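PDB 2I44: serine-threonine phosphatase 2C from Toxoplasma gondii, which binds calcium ions and probably removes phosphate groups from serine and threonine residues of other proteins. Local coordinates for residues Asn119-Asn122 and Glu123-Met127; His185-Leu188 and Arg189-Asn193. One frame throughout, in Å; residues are numbered along the deposited sequence.

Contact 1. Residues Asn119-Asn122 and Glu123-Met127; sequences NADN and ELVKM
Asn-119 to Asn-122 pass without a break into Glu-123 to Met-127, and each of the first four carbonyls accepts the NH four residues on. Val-125 N to Asp-121 O is the shortest of these bonds at 2.8 Å and nearly straight (170° at the hydrogen), whereas Lys-126 N lies 3.1 Å from Asn-122 O. On the side chains, Asp-121 and Val-125 meet one turn apart: the CG2 methyl of Val-125 sits 3.1 Å from Asp-121 O and 3.7 Å from Asp-121 OD2. Val-125 directs CG1 anti to its backbone N (chi1 173°), which leaves CG2 as the branch turned back to the aspartate. These residues belong to the long helix 98-130 of the PP2C fold, packed against helix 66-80 and strand 233-234. The Asp-121 carboxylate is buried, and its charge is met by a salt bridge to Lys-239, with Gly-234 N and Asn-245 as further donors. Glu-123 extends to Gln-78 of helix 66-80, while Leu-124 touches Asn-70 and Phe-233. On the exposed flank the aliphatic part of Lys-126 passes over the preceding turn, with CG 3.2 Å from Asn-122 O.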
ATOM      1  N   ASN A 119       6.901  -7.245 -11.326  1.00 19.79           N
ATOM      2  CA  ASN A 119       6.476  -8.574 -11.761  1.00 18.93           C
ATOM      3  C   ASN A 119       5.010  -8.824 -11.442  1.00 19.62           C
ATOM      4  O   ASN A 119       4.284  -9.439 -12.231  1.00 18.12           O
ATOM      5  CB  ASN A 119       7.352  -9.661 -11.127  1.00 18.67           C
ATOM      6  CG  ASN A 119       8.774  -9.633 -11.654  1.00 20.08           C
ATOM      7  OD1 ASN A 119       9.010  -9.238 -12.796  1.00 17.74           O
ATOM      8  ND2 ASN A 119       9.724 -10.061 -10.831  1.00 16.94           N
ATOM      9  N   ALA A 120       4.564  -8.342 -10.286  1.00 17.82           N
ATOM     10  CA  ALA A 120       3.169  -8.518  -9.919  1.00 16.19           C
ATOM     11  C   ALA A 120       2.299  -7.699 -10.860  1.00 15.43           C
ATOM     12  O   ALA A 120       1.191  -8.107 -11.200  1.00 16.11           O
ATOM     13  CB  ALA A 120       2.941  -8.089  -8.485  1.00 16.16           C
ATOM     14  N   ASP A 121       2.789  -6.544 -11.295  1.00 14.90           N
ATOM     15  CA  ASP A 121       1.977  -5.733 -12.191  1.00 16.37           C
ATOM     16  C   ASP A 121       1.919  -6.322 -13.591  1.00 15.78           C
ATOM     17  O   ASP A 121       0.880  -6.268 -14.243  1.00 16.06           O
ATOM     18  CB  ASP A 121       2.469  -4.287 -12.269  1.00 14.88           C
ATOM     19  CG  ASP A 121       1.462  -3.380 -12.962  1.00 16.03           C
ATOM     20  OD1 ASP A 121       0.282  -3.378 -12.537  1.00 15.86           O
ATOM     21  OD2 ASP A 121       1.835  -2.679 -13.926  1.00 17.15           O
ATOM     22  N   ASN A 122       3.030  -6.881 -14.061  1.00 17.78           N
ATOM     23  CA  ASN A 122       3.037  -7.480 -15.394  1.00 19.09           C
ATOM     24  C   ASN A 122       2.013  -8.603 -15.430  1.00 18.29           C
ATOM     25  O   ASN A 122       1.229  -8.709 -16.369  1.00 20.22           O
ATOM     26  CB  ASN A 122       4.424  -8.032 -15.753  1.00 18.69           C
ATOM     27  CG  ASN A 122       5.447  -6.940 -15.960  1.00 20.59           C
ATOM     28  OD1 ASN A 122       5.099  -5.798 -16.271  1.00 20.18           O
ATOM     29  ND2 ASN A 122       6.722  -7.285 -15.806  1.00 21.63           N
ATOM     30  N   GLU A 123       2.004  -9.428 -14.391  1.00 18.56           N
ATOM     31  CA  GLU A 123       1.073 -10.544 -14.330  1.00 20.57           C
ATOM     32  C   GLU A 123      -0.370 -10.052 -14.234  1.00 19.47           C
ATOM     33  O   GLU A 123      -1.268 -10.598 -14.878  1.00 16.22           O
ATOM     34  CB  GLU A 123       1.394 -11.438 -13.134  1.00 22.59           C
ATOM     35  CG  GLU A 123       0.729 -12.802 -13.220  1.00 28.76           C
ATOM     36  CD  GLU A 123       0.876 -13.599 -11.943  1.00 30.66           C
ATOM     37  OE1 GLU A 123       1.871 -13.377 -11.217  1.00 32.09           O
ATOM     38  OE2 GLU A 123       0.004 -14.453 -11.672  1.00 31.02           O
ATOM     39  N   LEU A 124      -0.591  -9.021 -13.427  1.00 18.21           N
ATOM     40  CA  LEU A 124      -1.931  -8.464 -13.276  1.00 18.95           C
ATOM     41  C   LEU A 124      -2.434  -7.893 -14.613  1.00 18.27           C
ATOM     42  O   LEU A 124      -3.556  -8.179 -15.038  1.00 17.76           O
ATOM     43  CB  LEU A 124      -1.936  -7.362 -12.209  1.00 18.76           C
ATOM     44  CG  LEU A 124      -3.284  -6.677 -11.959  1.00 21.66           C
ATOM     45  CD1 LEU A 124      -4.287  -7.699 -11.440  1.00 19.81           C
ATOM     46  CD2 LEU A 124      -3.117  -5.541 -10.956  1.00 19.66           C
ATOM     47  N   VAL A 125      -1.597  -7.092 -15.266  1.00 16.44           N
ATOM     48  CA  VAL A 125      -1.959  -6.473 -16.538  1.00 18.91           C
ATOM     49  C   VAL A 125      -2.301  -7.504 -17.614  1.00 20.83           C
ATOM     50  O   VAL A 125      -3.190  -7.277 -18.437  1.00 19.84           O
ATOM     51  CB  VAL A 125      -0.828  -5.532 -17.048  1.00 20.95           C
ATOM     52  CG1 VAL A 125      -1.149  -5.036 -18.452  1.00 17.27           C
ATOM     53  CG2 VAL A 125      -0.682  -4.327 -16.098  1.00 20.35           C
ATOM     54  N   LYS A 126      -1.592  -8.628 -17.620  1.00 22.65           N
ATOM     55  CA  LYS A 126      -1.879  -9.682 -18.590  1.00 25.19           C
ATOM     56  C   LYS A 126      -3.253 -10.265 -18.280  1.00 24.67           C
ATOM     57  O   LYS A 126      -3.979 -10.683 -19.180  1.00 25.15           O
ATOM     58  CB  LYS A 126      -0.818 -10.784 -18.521  1.00 27.41           C
ATOM     59  CG  LYS A 126       0.543 -10.356 -19.040  1.00 31.86           C
ATOM     60  CD  LYS A 126       1.574 -11.450 -18.828  1.00 35.41           C
ATOM     61  CE  LYS A 126       2.976 -10.941 -19.105  1.00 37.21           C
ATOM     62  NZ  LYS A 126       3.994 -11.966 -18.735  1.00 41.71           N
HETATM   63  N   MSE A 127      -3.606 -10.301 -16.998  1.00 25.19           N
HETATM   64  CA  MSE A 127      -4.910 -10.813 -16.609  1.00 27.10           C
HETATM   65  C   MSE A 127      -5.967  -9.822 -17.077  1.00 27.77           C
HETATM   66  O   MSE A 127      -7.033 -10.210 -17.564  1.00 27.79           O
HETATM   67  CB  MSE A 127      -5.008 -10.973 -15.096  1.00 28.22           C
HETATM   68  CG  MSE A 127      -4.128 -12.066 -14.514  1.00 31.76           C
HETATM   69 SE   MSE A 127      -4.374 -12.199 -12.591  1.00 39.57          SE
HETATM   70  CE  MSE A 127      -6.160 -12.975 -12.581  1.00 33.84           C
TER

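Contact 2. Residues His185-Leu188 and Arg189-Asn193; sequences HEKL and RIMRN
Glu-186 and Arg-189, three residues apart on one helix, lie side by side and point the same way, joined end-on through two nitrogens. Arg-189 NH2 reaches Glu-186 OE1 at 2.9 Å and Arg-189 NH1 reaches Glu-186 OE2 at 3.0 Å. Both oxygens lie close to the guanidinium plane, yet the donors approach from above the carboxylate, because the two planes are turned 61° apart. Bends in both chains make this possible: glutamate folds at chi2 (-63°), arginine at chi3 (66°). Further bonds probably restrict how the pair can turn: Ser-230 and Arg-231 hold the carboxylate, and Gly-242 O takes Arg-189 NE. With two arginines beside it, the buried carboxylate is probably kept ionised.

Elsewhere on the helix, Lys-187 and Met-191, a selenomethionine, also run alongside each other, their CE atoms 4.1 Å apart; the lysine amine goes on to Tyr-199. Leu-188 instead crosses the extended Arg-192 chain at an angle, its CD2 methyl 4.0 Å from Arg-192 NE. Ile-190 lays CG1 3.3 Å from Glu-186 O and packs on Pro-181 and Val-197.

Asn-193, the first residue to leave helical geometry, folds back on Arg-189 O: ND2 bonds to it at 2.9 Å and the backbone N at 3.1 Å, from opposite faces of the carbonyl plane. Arg-189 O thus takes two bonds where helix 184-192 ends. The main feature is an i to i+3 salt bridge on a short helix of the PP2C domain, whose two partners also bond to Ser-230, Arg-231 and Gly-242 and so join the helix to those parts of the chain.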
ATOM      1  N   HIS A 185       7.628  16.013 -11.840  1.00 17.41           N
ATOM      2  CA  HIS A 185       8.167  14.905 -12.611  1.00 17.54           C
ATOM      3  C   HIS A 185       7.132  13.853 -13.023  1.00 17.26           C
ATOM      4  O   HIS A 185       7.320  13.177 -14.028  1.00 16.32           O
ATOM      5  CB  HIS A 185       9.360  14.276 -11.882  1.00 21.48           C
ATOM      6  CG  HIS A 185      10.601  15.124 -11.929  1.00 24.60           C
ATOM      7  ND1 HIS A 185      11.835  14.665 -11.520  1.00 28.05           N
ATOM      8  CD2 HIS A 185      10.789  16.408 -12.315  1.00 24.87           C
ATOM      9  CE1 HIS A 185      12.728  15.632 -11.651  1.00 27.79           C
ATOM     10  NE2 HIS A 185      12.119  16.701 -12.131  1.00 25.38           N
ATOM     11  N   GLU A 186       6.040  13.715 -12.269  1.00 15.52           N
ATOM     12  CA  GLU A 186       4.995  12.756 -12.657  1.00 15.08           C
ATOM     13  C   GLU A 186       4.320  13.323 -13.904  1.00 14.69           C
ATOM     14  O   GLU A 186       4.125  12.628 -14.908  1.00 13.55           O
ATOM     15  CB  GLU A 186       3.949  12.590 -11.550  1.00 14.75           C
ATOM     16  CG  GLU A 186       4.496  11.935 -10.282  1.00 16.17           C
ATOM     17  CD  GLU A 186       4.970  10.520 -10.524  1.00 13.37           C
ATOM     18  OE1 GLU A 186       4.128   9.613 -10.690  1.00 14.04           O
ATOM     19  OE2 GLU A 186       6.195  10.312 -10.565  1.00 16.67           O
ATOM     20  N   LYS A 187       3.974  14.601 -13.826  1.00 14.49           N
ATOM     21  CA  LYS A 187       3.325  15.302 -14.917  1.00 16.58           C
ATOM     22  C   LYS A 187       4.198  15.217 -16.170  1.00 17.14           C
ATOM     23  O   LYS A 187       3.706  14.989 -17.277  1.00 16.41           O
ATOM     24  CB  LYS A 187       3.109  16.760 -14.516  1.00 18.12           C
ATOM     25  CG  LYS A 187       2.279  17.579 -15.480  1.00 18.20           C
ATOM     26  CD  LYS A 187       1.986  18.943 -14.868  1.00 20.09           C
ATOM     27  CE  LYS A 187       1.138  19.801 -15.785  1.00 20.85           C
ATOM     28  NZ  LYS A 187       0.772  21.082 -15.128  1.00 21.08           N
ATOM     29  N   LEU A 188       5.496  15.408 -15.985  1.00 16.43           N
ATOM     30  CA  LEU A 188       6.422  15.343 -17.105  1.00 18.05           C
ATOM     31  C   LEU A 188       6.368  13.985 -17.781  1.00 17.08           C
ATOM     32  O   LEU A 188       6.336  13.895 -19.007  1.00 15.93           O
ATOM     33  CB  LEU A 188       7.845  15.626 -16.635  1.00 22.24           C
ATOM     34  CG  LEU A 188       8.316  17.028 -17.008  1.00 27.90           C
ATOM     35  CD1 LEU A 188       9.611  17.351 -16.281  1.00 30.18           C
ATOM     36  CD2 LEU A 188       8.498  17.098 -18.523  1.00 28.82           C
ATOM     37  N   ARG A 189       6.346  12.923 -16.984  1.00 15.18           N
ATOM     38  CA  ARG A 189       6.308  11.581 -17.555  1.00 15.51           C
ATOM     39  C   ARG A 189       5.011  11.324 -18.328  1.00 15.19           C
ATOM     40  O   ARG A 189       5.021  10.717 -19.411  1.00 10.65           O
ATOM     41  CB  ARG A 189       6.483  10.517 -16.458  1.00 15.67           C
ATOM     42  CG  ARG A 189       6.554   9.099 -17.004  1.00 16.12           C
ATOM     43  CD  ARG A 189       6.604   8.043 -15.907  1.00 16.28           C
ATOM     44  NE  ARG A 189       5.363   7.990 -15.139  1.00 14.39           N
ATOM     45  CZ  ARG A 189       5.235   8.407 -13.881  1.00 16.16           C
ATOM     46  NH1 ARG A 189       6.272   8.910 -13.230  1.00 13.92           N
ATOM     47  NH2 ARG A 189       4.063   8.328 -13.271  1.00 15.88           N
ATOM     48  N   ILE A 190       3.896  11.792 -17.773  1.00 13.79           N
ATOM     49  CA  ILE A 190       2.601  11.589 -18.410  1.00 14.67           C
ATOM     50  C   ILE A 190       2.515  12.247 -19.791  1.00 17.06           C
ATOM     51  O   ILE A 190       2.006  11.646 -20.746  1.00 15.27           O
ATOM     52  CB  ILE A 190       1.467  12.120 -17.517  1.00 12.54           C
ATOM     53  CG1 ILE A 190       1.402  11.286 -16.233  1.00 10.79           C
ATOM     54  CG2 ILE A 190       0.140  12.075 -18.270  1.00  9.27           C
ATOM     55  CD1 ILE A 190       0.627  11.946 -15.117  1.00 12.54           C
HETATM   56  N   MSE A 191       3.023  13.471 -19.895  1.00 18.01           N
HETATM   57  CA  MSE A 191       2.986  14.203 -21.153  1.00 21.15           C
HETATM   58  C   MSE A 191       3.974  13.648 -22.171  1.00 20.42           C
HETATM   59  O   MSE A 191       3.726  13.717 -23.375  1.00 19.71           O
HETATM   60  CB  MSE A 191       3.249  15.692 -20.907  1.00 24.59           C
HETATM   61  CG  MSE A 191       2.181  16.370 -20.049  1.00 31.15           C
HETATM   62 SE   MSE A 191       2.636  18.194 -19.591  1.00 44.17          SE
HETATM   63  CE  MSE A 191       0.903  19.058 -19.855  1.00 40.26           C
ATOM     64  N   ARG A 192       5.091  13.106 -21.699  1.00 19.77           N
ATOM     65  CA  ARG A 192       6.074  12.527 -22.610  1.00 22.40           C
ATOM     66  C   ARG A 192       5.501  11.261 -23.226  1.00 20.45           C
ATOM     67  O   ARG A 192       5.824  10.911 -24.356  1.00 20.37           O
ATOM     68  CB  ARG A 192       7.371  12.172 -21.881  1.00 23.85           C
ATOM     69  CG  ARG A 192       8.304  13.337 -21.619  1.00 27.77           C
ATOM     70  CD  ARG A 192       9.513  12.873 -20.824  1.00 32.22           C
ATOM     71  NE  ARG A 192      10.256  13.996 -20.260  1.00 36.51           N
ATOM     72  CZ  ARG A 192      11.229  13.871 -19.359  1.00 39.08           C
ATOM     73  NH1 ARG A 192      11.582  12.672 -18.916  1.00 40.84           N
ATOM     74  NH2 ARG A 192      11.847  14.945 -18.887  1.00 40.22           N
ATOM     75  N   ASN A 193       4.645  10.578 -22.477  1.00 19.00           N
ATOM     76  CA  ASN A 193       4.054   9.346 -22.964  1.00 19.44           C
ATOM     77  C   ASN A 193       2.697   9.543 -23.635  1.00 18.44           C
ATOM     78  O   ASN A 193       1.929   8.600 -23.803  1.00 18.72           O
ATOM     79  CB  ASN A 193       3.980   8.337 -21.822  1.00 20.08           C
ATOM     80  CG  ASN A 193       5.340   7.734 -21.500  1.00 21.69           C
ATOM     81  OD1 ASN A 193       5.811   6.837 -22.201  1.00 22.44           O
ATOM     82  ND2 ASN A 193       5.989   8.242 -20.459  1.00 22.92           N
TER

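Both contacts are local, within one helix each, partly buried, on different helices of the same PP2C family region; their centres are 22 Å apart and they do not touch. Contact 1 lies within the long helix 98-130, nearer the centre of the chain and about 14 Å from a bound calcium ion, measured from the Leu-124 side chain. Contact 2 occupies the short helix 184-192, farther out, with more exposed residues. Each buries an acidic side chain, but the aspartate of 119-127 finds its salt-bridge and hydrogen-bond partners elsewhere in the chain, whereas 185-193 supplies an arginine of its own besides outside partners. Contact 1 continues as helix; contact 2 includes a helix end.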